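Local atomic coordinates of Cap5O (Staphylococcus aureus, PDB entry 3OJO), a protein that acts as an NAD-dependent dehydrogenase of UDP-N-acetyl-mannosamine in the biosynthesis of capsular polysaccharide. Residues A354-V359 / I380-S385; F363-H366 / H370-K373; D330-S335 / V359-V364; A300-T305 / F404-V409; Q308-L313 / P348-C353. All blocks are in the same frame, centred on the assembly; numbering follows the deposited sequence.

In the fold
Helix 286-312 supplies the first two partners: A300-T305 opens interaction 4, the widest loop in sequence, and Q308-L313 opens interaction 5. Next, D330-S335 opens interaction 3, and P348-C353 closes interaction 5 where the edge strand 351-355 begins. That strand leads directly into A354-V359, which opens interaction 1 before V359-V364 closes interaction 3, so interactions 1 and 3 cross and share V359; interactions 3 and 5 cross as well. Interaction 2 opens and closes within interaction 1, and interaction 4 encloses all the others when F404-V409 arrives. Together they join helix 286-312, the five-stranded parallel sheet and the loops at its strand ends.

Interaction 1 (A354-V359 / I380-S385); sequences AYDPHV and ILSDHS
The imidazole of H384 lies against the ring of H358, whose CD2 sits 3.3 Å from H384 ND1, over one face of the H384 ring. The two histidines belong to loops that follow parallel strands 351-355 and 377-380 of the UDP-binding domain, and a histidine-carboxylate hydrogen bond from H384 to D356, the residue that also forms an Asx turn, joins the two loops. The ring centroids are 4.5 Å apart and the planes are inclined by 36°, an oblique overlap near the rim. S382 CB covers the opposite face of H384, so the ring is held between two neighbours.

Histidine suits this place because its two nitrogens can serve opposite roles. H384 NE2 donates to D356 OD1 at 2.8 Å, nearly in the ring plane, while ND1 accepts from the backbone N of D328. The carboxylate of D356 is turned 73° from the imidazole, and the donor meets OD1 from above the carboxylate plane. D356 CG stands anti to the backbone N (chi1 -160°), which sets the carboxylate between H384 and its own turn. OD1 also accepts from L323 N, and the negative charge probably favours a proton on NE2. H358 is steadied at its far end by E386, through NE2. Aspartate is apt here because its short side chain can fold back to form the Asx turn: the H358 backbone N donates to the anti lone pair of D356 OD2 at 2.9 Å.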
# COMPACT_ATOMS: atom_id res chain seq x y z
N ALA B 354 6.75 -8.07 -32.42
CA ALA B 354 6.35 -8.75 -31.20
C ALA B 354 6.72 -10.21 -31.16
O ALA B 354 6.51 -10.92 -32.14
CB ALA B 354 4.86 -8.60 -31.00
N TYR B 355 7.21 -10.67 -30.01
CA TYR B 355 7.53 -12.07 -29.74
C TYR B 355 6.84 -12.52 -28.44
O TYR B 355 7.15 -12.02 -27.36
CB TYR B 355 9.06 -12.34 -29.67
CG TYR B 355 9.37 -13.75 -29.23
CD1 TYR B 355 9.69 -14.04 -27.90
CD2 TYR B 355 9.24 -14.82 -30.11
CE1 TYR B 355 9.91 -15.34 -27.47
CE2 TYR B 355 9.45 -16.14 -29.69
CZ TYR B 355 9.80 -16.39 -28.37
OH TYR B 355 10.01 -17.68 -27.95
N ASP B 356 5.92 -13.49 -28.56
CA ASP B 356 5.25 -14.10 -27.41
C ASP B 356 4.90 -15.58 -27.69
O ASP B 356 4.07 -15.85 -28.56
CB ASP B 356 4.04 -13.29 -26.90
CG ASP B 356 3.64 -13.63 -25.47
OD1 ASP B 356 3.33 -12.70 -24.70
OD2 ASP B 356 3.57 -14.82 -25.14
N PRO B 357 5.54 -16.54 -26.97
CA PRO B 357 5.24 -17.96 -27.22
C PRO B 357 3.83 -18.40 -26.81
O PRO B 357 3.34 -19.42 -27.30
CB PRO B 357 6.31 -18.69 -26.40
CG PRO B 357 6.68 -17.74 -25.32
CD PRO B 357 6.55 -16.37 -25.91
N HIS B 358 3.20 -17.64 -25.90
CA HIS B 358 1.86 -17.92 -25.37
C HIS B 358 0.75 -17.30 -26.22
O HIS B 358 -0.38 -17.78 -26.16
CB HIS B 358 1.77 -17.44 -23.91
CG HIS B 358 2.77 -18.09 -23.02
ND1 HIS B 358 2.53 -19.31 -22.43
CD2 HIS B 358 4.01 -17.67 -22.67
CE1 HIS B 358 3.61 -19.60 -21.73
NE2 HIS B 358 4.53 -18.64 -21.83
N VAL B 359 1.07 -16.24 -27.01
CA VAL B 359 0.10 -15.52 -27.87
C VAL B 359 0.09 -16.07 -29.31
O VAL B 359 1.11 -16.01 -30.02
CB VAL B 359 0.25 -13.97 -27.80
CG1 VAL B 359 -0.78 -13.28 -28.67
CG2 VAL B 359 0.15 -13.46 -26.37
N ILE B 380 11.49 -6.23 -22.84
CA ILE B 380 10.75 -7.22 -22.04
C ILE B 380 9.58 -6.59 -21.24
O ILE B 380 9.78 -5.83 -20.28
CB ILE B 380 11.65 -8.17 -21.24
CG1 ILE B 380 12.87 -8.61 -22.07
CG2 ILE B 380 10.82 -9.37 -20.74
CD1 ILE B 380 13.71 -9.63 -21.46
N LEU B 381 8.36 -6.95 -21.65
CA LEU B 381 7.10 -6.43 -21.12
C LEU B 381 6.23 -7.44 -20.37
O LEU B 381 5.30 -7.01 -19.68
CB LEU B 381 6.28 -5.73 -22.22
CG LEU B 381 6.96 -4.67 -23.07
CD1 LEU B 381 6.04 -4.22 -24.13
CD2 LEU B 381 7.45 -3.49 -22.23
N SER B 382 6.57 -8.76 -20.44
CA SER B 382 5.89 -9.84 -19.72
C SER B 382 6.87 -10.72 -18.96
O SER B 382 7.99 -10.91 -19.44
CB SER B 382 5.04 -10.69 -20.66
OG SER B 382 4.07 -9.88 -21.31
N ASP B 383 6.48 -11.23 -17.79
CA ASP B 383 7.34 -12.09 -16.98
C ASP B 383 7.12 -13.61 -17.23
O ASP B 383 6.94 -14.41 -16.30
CB ASP B 383 7.30 -11.70 -15.48
CG ASP B 383 5.94 -11.79 -14.79
OD1 ASP B 383 4.93 -12.06 -15.49
OD2 ASP B 383 5.88 -11.57 -13.57
N HIS B 384 7.16 -14.01 -18.52
CA HIS B 384 7.03 -15.39 -18.95
C HIS B 384 8.23 -16.20 -18.45
O HIS B 384 9.36 -15.70 -18.50
CB HIS B 384 6.96 -15.47 -20.48
CG HIS B 384 5.73 -14.87 -21.06
ND1 HIS B 384 4.48 -15.14 -20.55
CD2 HIS B 384 5.60 -14.07 -22.14
CE1 HIS B 384 3.63 -14.48 -21.31
NE2 HIS B 384 4.25 -13.82 -22.28
N SER B 385 7.98 -17.42 -17.95
CA SER B 385 8.98 -18.36 -17.42
C SER B 385 10.16 -18.56 -18.36
O SER B 385 11.31 -18.61 -17.91
CB SER B 385 8.34 -19.70 -17.09
OG SER B 385 7.56 -19.60 -15.91

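Interaction 2 (F363-H366 / H370-K373); sequences FVEH and HAVK
E365 bends over A371 and H370, meeting the first through its aliphatic stem and the second through its carboxylate. The apolar part is made by the stem: E365 CG lies 3.6 Å from A371 CB, and E365 CB is also near that methyl. A small alanine suits this buried spot, because it lets the loop come within 6.0 Å of the helix, measured from E365 CA to A371 CA.

The polar end is in van der Waals contact rather than bonded to the opposite segment. E365 OE2 is 3.5 Å from H370 CB, and the carboxylate and imidazole planes are only 25° apart, though the two side chains cross at about a right angle. The chain gets there by extending from the backbone and then kinking at chi2 (46°). OE2 has its hydrogen-bond partner in the backbone N of D367, and D367 in turn offers OD2 to the backbone N of H370.

E365 also pairs through its backbone with A354. The contact thus packs the loop after strand 351-355 against short helix 368-372, part of the beta-alpha-beta crossover that carries the chain past strand 317-321 to strand 377-380 in this Rossmann-like domain.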
# COMPACT_ATOMS: atom_id res chain seq x y z
N PHE B 363 -0.11 -11.51 -36.38
CA PHE B 363 1.00 -10.56 -36.32
C PHE B 363 2.17 -10.89 -35.39
O PHE B 363 3.26 -10.36 -35.59
CB PHE B 363 0.48 -9.14 -36.05
CG PHE B 363 -0.39 -8.96 -34.83
CD1 PHE B 363 -1.78 -8.96 -34.94
CD2 PHE B 363 0.17 -8.73 -33.58
CE1 PHE B 363 -2.59 -8.78 -33.82
CE2 PHE B 363 -0.64 -8.55 -32.46
CZ PHE B 363 -2.01 -8.58 -32.59
N VAL B 364 1.94 -11.74 -34.37
CA VAL B 364 2.96 -12.14 -33.39
C VAL B 364 3.97 -13.07 -34.04
O VAL B 364 3.57 -14.05 -34.68
CB VAL B 364 2.32 -12.79 -32.12
CG1 VAL B 364 3.37 -13.12 -31.06
CG2 VAL B 364 1.22 -11.92 -31.54
N GLU B 365 5.27 -12.78 -33.88
CA GLU B 365 6.34 -13.62 -34.41
C GLU B 365 6.52 -14.85 -33.51
O GLU B 365 6.76 -14.73 -32.31
CB GLU B 365 7.64 -12.84 -34.63
CG GLU B 365 8.80 -13.64 -35.22
CD GLU B 365 8.56 -14.54 -36.41
OE1 GLU B 365 7.91 -14.10 -37.39
OE2 GLU B 365 9.09 -15.68 -36.40
N HIS B 366 6.36 -16.03 -34.13
CA HIS B 366 6.42 -17.35 -33.49
C HIS B 366 7.86 -17.80 -33.14
O HIS B 366 8.03 -18.53 -32.16
CB HIS B 366 5.65 -18.39 -34.33
CG HIS B 366 4.27 -17.94 -34.77
ND1 HIS B 366 3.97 -17.73 -36.11
CD2 HIS B 366 3.16 -17.68 -34.03
CE1 HIS B 366 2.70 -17.34 -36.14
NE2 HIS B 366 2.17 -17.30 -34.91
N HIS B 370 14.17 -15.12 -35.56
CA HIS B 370 13.57 -14.34 -36.64
C HIS B 370 13.09 -12.98 -36.11
O HIS B 370 13.21 -11.97 -36.82
CB HIS B 370 12.40 -15.13 -37.28
CG HIS B 370 12.11 -14.76 -38.70
ND1 HIS B 370 11.33 -13.67 -39.03
CD2 HIS B 370 12.49 -15.38 -39.85
CE1 HIS B 370 11.26 -13.65 -40.35
NE2 HIS B 370 11.94 -14.66 -40.89
N ALA B 371 12.57 -12.95 -34.86
CA ALA B 371 12.07 -11.74 -34.18
C ALA B 371 13.19 -10.78 -33.77
O ALA B 371 13.02 -9.57 -33.94
CB ALA B 371 11.21 -12.11 -32.98
N VAL B 372 14.31 -11.30 -33.24
CA VAL B 372 15.47 -10.50 -32.81
C VAL B 372 16.35 -10.03 -33.99
O VAL B 372 17.24 -9.19 -33.79
CB VAL B 372 16.31 -11.17 -31.68
CG1 VAL B 372 15.47 -11.40 -30.43
CG2 VAL B 372 16.98 -12.46 -32.15
N LYS B 373 16.12 -10.61 -35.19
CA LYS B 373 16.85 -10.32 -36.42
C LYS B 373 16.93 -8.83 -36.78
O LYS B 373 15.94 -8.19 -37.13
CB LYS B 373 16.34 -11.20 -37.60
CG LYS B 373 17.20 -11.17 -38.88
CD LYS B 373 18.60 -11.80 -38.70
CE LYS B 373 19.55 -11.43 -39.82
NZ LYS B 373 20.96 -11.75 -39.47

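Interaction 3 (D330-S335 / V359-V364); sequences DDIRES and VELDFV
I332 faces V359 and L361 from a backbone without regular helix or strand on either side, two loops that approach through side chains and share no hydrogen bond. The tip of I332 does the touching. Its CD1 lies 3.8 Å from V359 CG1, where the two side chains cross at about a right angle, and 3.9 Å from L361 CD2, which it meets tip to tip. I332 CG1 stands anti to the backbone N (chi1 -151°) and chi2 continues nearly straight (159°), so the residue projects as a long probe; isoleucine suits the place because its extended CG1 arm carries the single methyl CD1 to both partners. V359 is the buried one of the three, and it also rests on T324, whereas L361 is partly exposed. Behind L361, its CB packs against one face of the F363 ring.

D331, next to I332, points away from the loop 359-364, and its carboxylate is gripped side-on by R333: NH2 reaches OD1 at 2.8 Å and NE reaches the same oxygen at 3.0 Å, both lying close to the guanidinium plane. Two bonds to one oxygen fix the rotation of the guanidinium, leaving NH1 for another anion. At the end of the segment S335 is the N-cap of helix 336-346, its OG bonded to F338 N. Thus a hydrophobic contact holds one flank of a loop whose other flank belongs to the NAD pocket, where R333 NH1 makes a salt bridge with the cofactor's phosphate oxygen O1A.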
# COMPACT_ATOMS: atom_id res chain seq x y z
N ASP B 330 -2.17 -16.62 -21.88
CA ASP B 330 -2.40 -16.25 -23.28
C ASP B 330 -3.38 -15.04 -23.43
O ASP B 330 -3.83 -14.73 -24.55
CB ASP B 330 -2.86 -17.48 -24.09
CG ASP B 330 -4.30 -17.93 -23.88
OD1 ASP B 330 -5.01 -18.16 -24.89
OD2 ASP B 330 -4.72 -18.06 -22.70
N ASP B 331 -3.68 -14.37 -22.31
CA ASP B 331 -4.60 -13.24 -22.21
C ASP B 331 -3.95 -11.89 -22.59
O ASP B 331 -3.15 -11.33 -21.82
CB ASP B 331 -5.26 -13.20 -20.82
CG ASP B 331 -6.70 -12.76 -20.85
OD1 ASP B 331 -7.57 -13.59 -21.21
OD2 ASP B 331 -6.97 -11.59 -20.50
N ILE B 332 -4.31 -11.39 -23.79
CA ILE B 332 -3.84 -10.12 -24.35
C ILE B 332 -4.83 -8.98 -24.00
O ILE B 332 -4.58 -7.80 -24.31
CB ILE B 332 -3.62 -10.28 -25.88
CG1 ILE B 332 -2.52 -9.35 -26.40
CG2 ILE B 332 -4.92 -10.15 -26.69
CD1 ILE B 332 -1.89 -9.81 -27.75
N ARG B 333 -5.98 -9.35 -23.38
CA ARG B 333 -7.07 -8.47 -22.98
C ARG B 333 -6.60 -7.55 -21.87
O ARG B 333 -6.06 -8.02 -20.86
CB ARG B 333 -8.28 -9.29 -22.49
CG ARG B 333 -9.02 -10.08 -23.56
CD ARG B 333 -10.21 -10.84 -22.99
NE ARG B 333 -9.83 -12.15 -22.46
CZ ARG B 333 -10.69 -13.08 -22.07
NH1 ARG B 333 -12.00 -12.86 -22.12
NH2 ARG B 333 -10.25 -14.25 -21.61
N GLU B 334 -6.80 -6.23 -22.07
CA GLU B 334 -6.42 -5.16 -21.13
C GLU B 334 -4.98 -5.34 -20.67
O GLU B 334 -4.72 -5.49 -19.49
CB GLU B 334 -7.41 -5.11 -19.93
CG GLU B 334 -8.73 -4.43 -20.25
CD GLU B 334 -8.63 -2.93 -20.39
OE1 GLU B 334 -8.53 -2.25 -19.34
OE2 GLU B 334 -8.60 -2.44 -21.54
N SER B 335 -4.05 -5.41 -21.63
CA SER B 335 -2.62 -5.63 -21.40
C SER B 335 -1.78 -4.36 -21.59
O SER B 335 -1.82 -3.73 -22.67
CB SER B 335 -2.12 -6.75 -22.30
OG SER B 335 -0.73 -6.69 -22.55
N VAL B 359 1.07 -16.24 -27.01
CA VAL B 359 0.10 -15.52 -27.87
C VAL B 359 0.09 -16.07 -29.31
O VAL B 359 1.11 -16.01 -30.02
CB VAL B 359 0.25 -13.97 -27.80
CG1 VAL B 359 -0.78 -13.28 -28.67
CG2 VAL B 359 0.15 -13.46 -26.37
N GLU B 360 -1.08 -16.58 -29.75
CA GLU B 360 -1.25 -17.18 -31.08
C GLU B 360 -1.73 -16.26 -32.22
O GLU B 360 -1.99 -16.76 -33.31
CB GLU B 360 -2.09 -18.47 -30.99
CG GLU B 360 -1.29 -19.76 -31.08
CD GLU B 360 -0.46 -20.11 -29.85
OE1 GLU B 360 0.79 -20.09 -29.95
OE2 GLU B 360 -1.06 -20.39 -28.79
N LEU B 361 -1.80 -14.93 -32.00
CA LEU B 361 -2.22 -13.97 -33.04
C LEU B 361 -1.37 -14.04 -34.33
O LEU B 361 -0.22 -14.50 -34.32
CB LEU B 361 -2.28 -12.53 -32.50
CG LEU B 361 -3.59 -11.96 -31.93
CD1 LEU B 361 -4.83 -12.59 -32.53
CD2 LEU B 361 -3.61 -12.00 -30.44
N ASP B 362 -1.97 -13.61 -35.46
CA ASP B 362 -1.35 -13.60 -36.79
C ASP B 362 -0.03 -12.79 -36.80
O ASP B 362 1.02 -13.33 -37.16
CB ASP B 362 -2.35 -13.05 -37.84
CG ASP B 362 -3.47 -13.99 -38.26
OD1 ASP B 362 -3.17 -15.07 -38.81
OD2 ASP B 362 -4.66 -13.60 -38.13
N PHE B 363 -0.11 -11.51 -36.38
CA PHE B 363 1.00 -10.56 -36.32
C PHE B 363 2.17 -10.89 -35.39
O PHE B 363 3.26 -10.36 -35.59
CB PHE B 363 0.48 -9.14 -36.05
CG PHE B 363 -0.39 -8.96 -34.83
CD1 PHE B 363 -1.78 -8.96 -34.94
CD2 PHE B 363 0.17 -8.73 -33.58
CE1 PHE B 363 -2.59 -8.78 -33.82
CE2 PHE B 363 -0.64 -8.55 -32.46
CZ PHE B 363 -2.01 -8.58 -32.59
N VAL B 364 1.94 -11.74 -34.37
CA VAL B 364 2.96 -12.14 -33.39
C VAL B 364 3.97 -13.07 -34.04
O VAL B 364 3.57 -14.05 -34.68
CB VAL B 364 2.32 -12.79 -32.12
CG1 VAL B 364 3.37 -13.12 -31.06
CG2 VAL B 364 1.22 -11.92 -31.54

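Interaction 4 (A300-T305 / F404-V409); sequences AYVVDT and FDTKNV
T305 and V302, one helical turn apart, lay their methyls on F404 and T406, packing helix 286-312 against the end of strand 402-405 in the parallel sheet of the Rossmann-like UDP-binding domain. This is the tight part, and all four residues are buried. T305 CG2 approaches the ring of F404 at CE2, 3.7 Å away, with the two side chains crossing at about a right angle. V302 straddles the methyl of T406 with both branches, CG2 standing 4.0 Å from T406 CG2 and CG1 little farther. The same T406 methyl lies over one face of the F404 ring, offset toward its rim.

Both threonines suit a buried apolar site because each hydroxyl has a partner. T305 OG1 turns back to Y301 O of its own helix at 2.7 Å, on the opposite face of that carbonyl from T305 N, which gives it the usual helical bond. This leaves CG2 anti to the backbone N (chi1 -53° for OG1), directed at F404. T406 OG1 bonds to I380 O of the neighbouring strand.

The looser flanks make little or no contact between the segments. Outer helix residues include exposed A300 and partly exposed D304, while K407 and N408 are partly exposed, K407 against D383, as the chain leaves the sheet. That turn is kept in shape by buried D405, whose carboxylate can serve several amides: OD1 accepts from K407 N at 3.2 Å in an Asx turn, and OD2 accepts from V409 N at 2.7 Å.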
# COMPACT_ATOMS: atom_id res chain seq x y z
N ALA B 300 3.32 4.84 -21.86
CA ALA B 300 3.95 6.02 -22.48
C ALA B 300 5.38 6.28 -21.93
O ALA B 300 6.26 6.68 -22.70
CB ALA B 300 3.08 7.25 -22.28
N TYR B 301 5.60 6.01 -20.62
CA TYR B 301 6.90 6.14 -19.96
C TYR B 301 7.90 5.14 -20.57
O TYR B 301 9.06 5.50 -20.81
CB TYR B 301 6.76 5.96 -18.43
CG TYR B 301 8.08 6.03 -17.69
CD1 TYR B 301 8.65 7.25 -17.36
CD2 TYR B 301 8.78 4.87 -17.37
CE1 TYR B 301 9.89 7.31 -16.72
CE2 TYR B 301 10.01 4.92 -16.73
CZ TYR B 301 10.56 6.14 -16.41
OH TYR B 301 11.78 6.18 -15.78
N VAL B 302 7.45 3.89 -20.82
CA VAL B 302 8.24 2.82 -21.43
C VAL B 302 8.56 3.20 -22.89
O VAL B 302 9.72 3.08 -23.31
CB VAL B 302 7.52 1.44 -21.30
CG1 VAL B 302 8.16 0.36 -22.16
CG2 VAL B 302 7.46 1.00 -19.84
N VAL B 303 7.55 3.70 -23.63
CA VAL B 303 7.68 4.15 -25.02
C VAL B 303 8.72 5.31 -25.12
O VAL B 303 9.62 5.24 -25.95
CB VAL B 303 6.30 4.48 -25.66
CG1 VAL B 303 6.44 5.18 -27.01
CG2 VAL B 303 5.44 3.22 -25.81
N ASP B 304 8.62 6.32 -24.23
CA ASP B 304 9.55 7.45 -24.19
C ASP B 304 10.97 6.99 -23.89
O ASP B 304 11.92 7.51 -24.48
CB ASP B 304 9.07 8.51 -23.17
CG ASP B 304 10.16 9.47 -22.69
OD1 ASP B 304 10.59 10.33 -23.51
OD2 ASP B 304 10.61 9.33 -21.52
N THR B 305 11.12 6.00 -22.99
CA THR B 305 12.43 5.43 -22.64
C THR B 305 13.01 4.66 -23.85
O THR B 305 14.21 4.78 -24.13
CB THR B 305 12.33 4.59 -21.37
OG1 THR B 305 11.73 5.38 -20.34
CG2 THR B 305 13.66 4.07 -20.90
N PHE B 404 16.09 -3.99 -22.38
CA PHE B 404 15.43 -3.15 -21.38
C PHE B 404 14.26 -3.97 -20.82
O PHE B 404 13.23 -4.17 -21.48
CB PHE B 404 14.98 -1.77 -21.89
CG PHE B 404 14.26 -0.93 -20.84
CD1 PHE B 404 14.66 -0.97 -19.50
CD2 PHE B 404 13.21 -0.10 -21.19
CE1 PHE B 404 13.98 -0.23 -18.54
CE2 PHE B 404 12.55 0.66 -20.22
CZ PHE B 404 12.95 0.59 -18.91
N ASP B 405 14.47 -4.51 -19.61
CA ASP B 405 13.51 -5.38 -18.94
C ASP B 405 12.68 -4.60 -17.93
O ASP B 405 13.17 -4.20 -16.88
CB ASP B 405 14.25 -6.58 -18.33
CG ASP B 405 13.40 -7.68 -17.75
OD1 ASP B 405 12.18 -7.70 -18.03
OD2 ASP B 405 13.94 -8.53 -17.03
N THR B 406 11.40 -4.36 -18.29
CA THR B 406 10.44 -3.62 -17.46
C THR B 406 9.84 -4.50 -16.36
O THR B 406 9.15 -3.97 -15.48
CB THR B 406 9.34 -2.99 -18.35
OG1 THR B 406 8.48 -4.00 -18.85
CG2 THR B 406 9.89 -2.14 -19.47
N LYS B 407 10.10 -5.83 -16.40
CA LYS B 407 9.57 -6.83 -15.46
C LYS B 407 10.60 -7.46 -14.51
O LYS B 407 10.20 -8.13 -13.56
CB LYS B 407 8.79 -7.94 -16.22
CG LYS B 407 7.51 -7.50 -16.90
CD LYS B 407 6.39 -7.08 -15.93
CE LYS B 407 5.69 -8.22 -15.25
NZ LYS B 407 4.49 -7.75 -14.52
N ASN B 408 11.92 -7.26 -14.76
CA ASN B 408 13.04 -7.83 -13.98
C ASN B 408 12.93 -9.37 -13.91
O ASN B 408 13.05 -9.98 -12.84
CB ASN B 408 13.17 -7.15 -12.60
CG ASN B 408 14.43 -7.47 -11.85
OD1 ASN B 408 15.52 -7.60 -12.41
ND2 ASN B 408 14.32 -7.60 -10.55
N VAL B 409 12.68 -9.99 -15.08
CA VAL B 409 12.47 -11.42 -15.26
C VAL B 409 13.75 -12.22 -15.58
O VAL B 409 13.88 -13.35 -15.11
CB VAL B 409 11.28 -11.71 -16.23
CG1 VAL B 409 11.61 -11.37 -17.68
CG2 VAL B 409 10.77 -13.14 -16.10

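Interaction 5 (Q308-L313 / P348-C353); sequences QIIKAL and PDIEVC
I310 and I350 meet by a single branch each: CG2 of I310 lies 4.0 Å from CG1 of I350, and this apolar touch is the substance of a small contact burying 71 Å². The side chains cross obliquely, and the alpha carbons of I310 and I350 are 7.9 Å apart. I310 uses the methyl CG2 next to its backbone, I350 the first carbon of its longer arm, so a beta-branched residue suits the first place and a bulky aliphatic one the second.

Against the polar backbone the contact is looser. The same I310 CG2 comes within 4.3 Å of D349 O, a brush of methyl on carbonyl and no hydrogen bond. D349 takes a positive phi (74°), a conformation that aspartate tolerates better than branched residues, and this turns the chain toward the strand while its carboxylate points off from the helix.

Backbone hydrogen bonds describe the two segments separately. The last bonds of the segment 308-313, A312 N to Q308 O and L313 N to I309 O, are weak. E351, just past I350, pairs through its backbone with N316 and V318.

The contact therefore lies where the C-terminal end of helix 286-312 passes the start of edge strand 351-355. On the strand itself, V352 packs on Y341, L344 and N345 of helix 336-346. I310 also reaches L377 of strand 377-380, and I350 rests on V318 of strand 317-321, so the two isoleucines that meet here each touch an inner strand of the sheet as well.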
# COMPACT_ATOMS: atom_id res chain seq x y z
N GLN B 308 14.34 6.97 -26.65
CA GLN B 308 15.65 7.47 -26.25
C GLN B 308 16.77 6.44 -26.47
O GLN B 308 17.88 6.84 -26.80
CB GLN B 308 15.63 7.92 -24.79
CG GLN B 308 14.94 9.27 -24.58
CD GLN B 308 14.74 9.59 -23.12
OE1 GLN B 308 13.60 9.75 -22.65
NE2 GLN B 308 15.82 9.69 -22.37
N ILE B 309 16.49 5.14 -26.25
CA ILE B 309 17.48 4.06 -26.44
C ILE B 309 17.79 3.94 -27.94
O ILE B 309 18.96 3.89 -28.33
CB ILE B 309 16.99 2.70 -25.85
CG1 ILE B 309 16.83 2.77 -24.30
CG2 ILE B 309 17.91 1.54 -26.25
CD1 ILE B 309 15.85 1.71 -23.68
N ILE B 310 16.73 3.94 -28.76
CA ILE B 310 16.76 3.83 -30.21
C ILE B 310 17.38 5.06 -30.89
O ILE B 310 17.84 4.96 -32.03
CB ILE B 310 15.34 3.39 -30.72
CG1 ILE B 310 15.38 2.03 -31.44
CG2 ILE B 310 14.56 4.46 -31.48
CD1 ILE B 310 15.70 0.85 -30.54
N LYS B 311 17.40 6.22 -30.19
CA LYS B 311 18.00 7.47 -30.65
C LYS B 311 19.53 7.33 -30.56
O LYS B 311 20.23 7.63 -31.53
CB LYS B 311 17.49 8.65 -29.81
CG LYS B 311 18.17 9.99 -30.11
CD LYS B 311 18.18 10.96 -28.91
CE LYS B 311 18.88 10.47 -27.64
NZ LYS B 311 20.28 10.03 -27.88
N ALA B 312 20.03 6.85 -29.40
CA ALA B 312 21.45 6.63 -29.12
C ALA B 312 22.07 5.50 -29.96
O ALA B 312 23.30 5.42 -30.06
CB ALA B 312 21.65 6.36 -27.64
N LEU B 313 21.23 4.62 -30.55
CA LEU B 313 21.71 3.49 -31.36
C LEU B 313 21.31 3.57 -32.84
O LEU B 313 20.36 4.28 -33.20
CB LEU B 313 21.24 2.16 -30.75
CG LEU B 313 21.86 1.72 -29.42
CD1 LEU B 313 21.01 0.63 -28.76
CD2 LEU B 313 23.27 1.22 -29.61
N PRO B 348 6.22 6.47 -35.72
CA PRO B 348 7.16 6.41 -36.85
C PRO B 348 8.59 6.48 -36.29
O PRO B 348 8.77 6.86 -35.13
CB PRO B 348 6.79 7.62 -37.71
CG PRO B 348 6.12 8.58 -36.77
CD PRO B 348 5.67 7.84 -35.54
N ASP B 349 9.60 6.12 -37.10
CA ASP B 349 11.02 6.10 -36.69
C ASP B 349 11.30 4.88 -35.77
O ASP B 349 12.40 4.77 -35.23
CB ASP B 349 11.51 7.43 -36.05
CG ASP B 349 10.98 8.73 -36.67
OD1 ASP B 349 11.25 8.98 -37.87
OD2 ASP B 349 10.33 9.51 -35.93
N ILE B 350 10.31 3.98 -35.60
CA ILE B 350 10.40 2.74 -34.81
C ILE B 350 9.69 1.62 -35.57
O ILE B 350 8.51 1.74 -35.90
CB ILE B 350 9.88 2.86 -33.34
CG1 ILE B 350 10.69 3.87 -32.51
CG2 ILE B 350 9.91 1.50 -32.65
CD1 ILE B 350 9.94 4.49 -31.40
N GLU B 351 10.44 0.54 -35.85
CA GLU B 351 9.97 -0.68 -36.50
C GLU B 351 9.80 -1.73 -35.40
O GLU B 351 10.77 -2.18 -34.79
CB GLU B 351 10.98 -1.14 -37.58
CG GLU B 351 10.34 -1.90 -38.72
CD GLU B 351 10.53 -3.40 -38.66
OE1 GLU B 351 11.69 -3.86 -38.71
OE2 GLU B 351 9.50 -4.12 -38.63
N VAL B 352 8.54 -2.06 -35.08
CA VAL B 352 8.23 -2.99 -33.99
C VAL B 352 7.99 -4.42 -34.44
O VAL B 352 7.41 -4.66 -35.50
CB VAL B 352 7.14 -2.46 -33.02
CG1 VAL B 352 7.21 -0.95 -32.91
CG2 VAL B 352 5.75 -2.90 -33.45
N CYS B 353 8.41 -5.38 -33.62
CA CYS B 353 8.25 -6.79 -33.87
C CYS B 353 7.95 -7.49 -32.54
O CYS B 353 8.77 -7.47 -31.63
CB CYS B 353 9.51 -7.34 -34.56
SG CYS B 353 9.49 -9.12 -34.87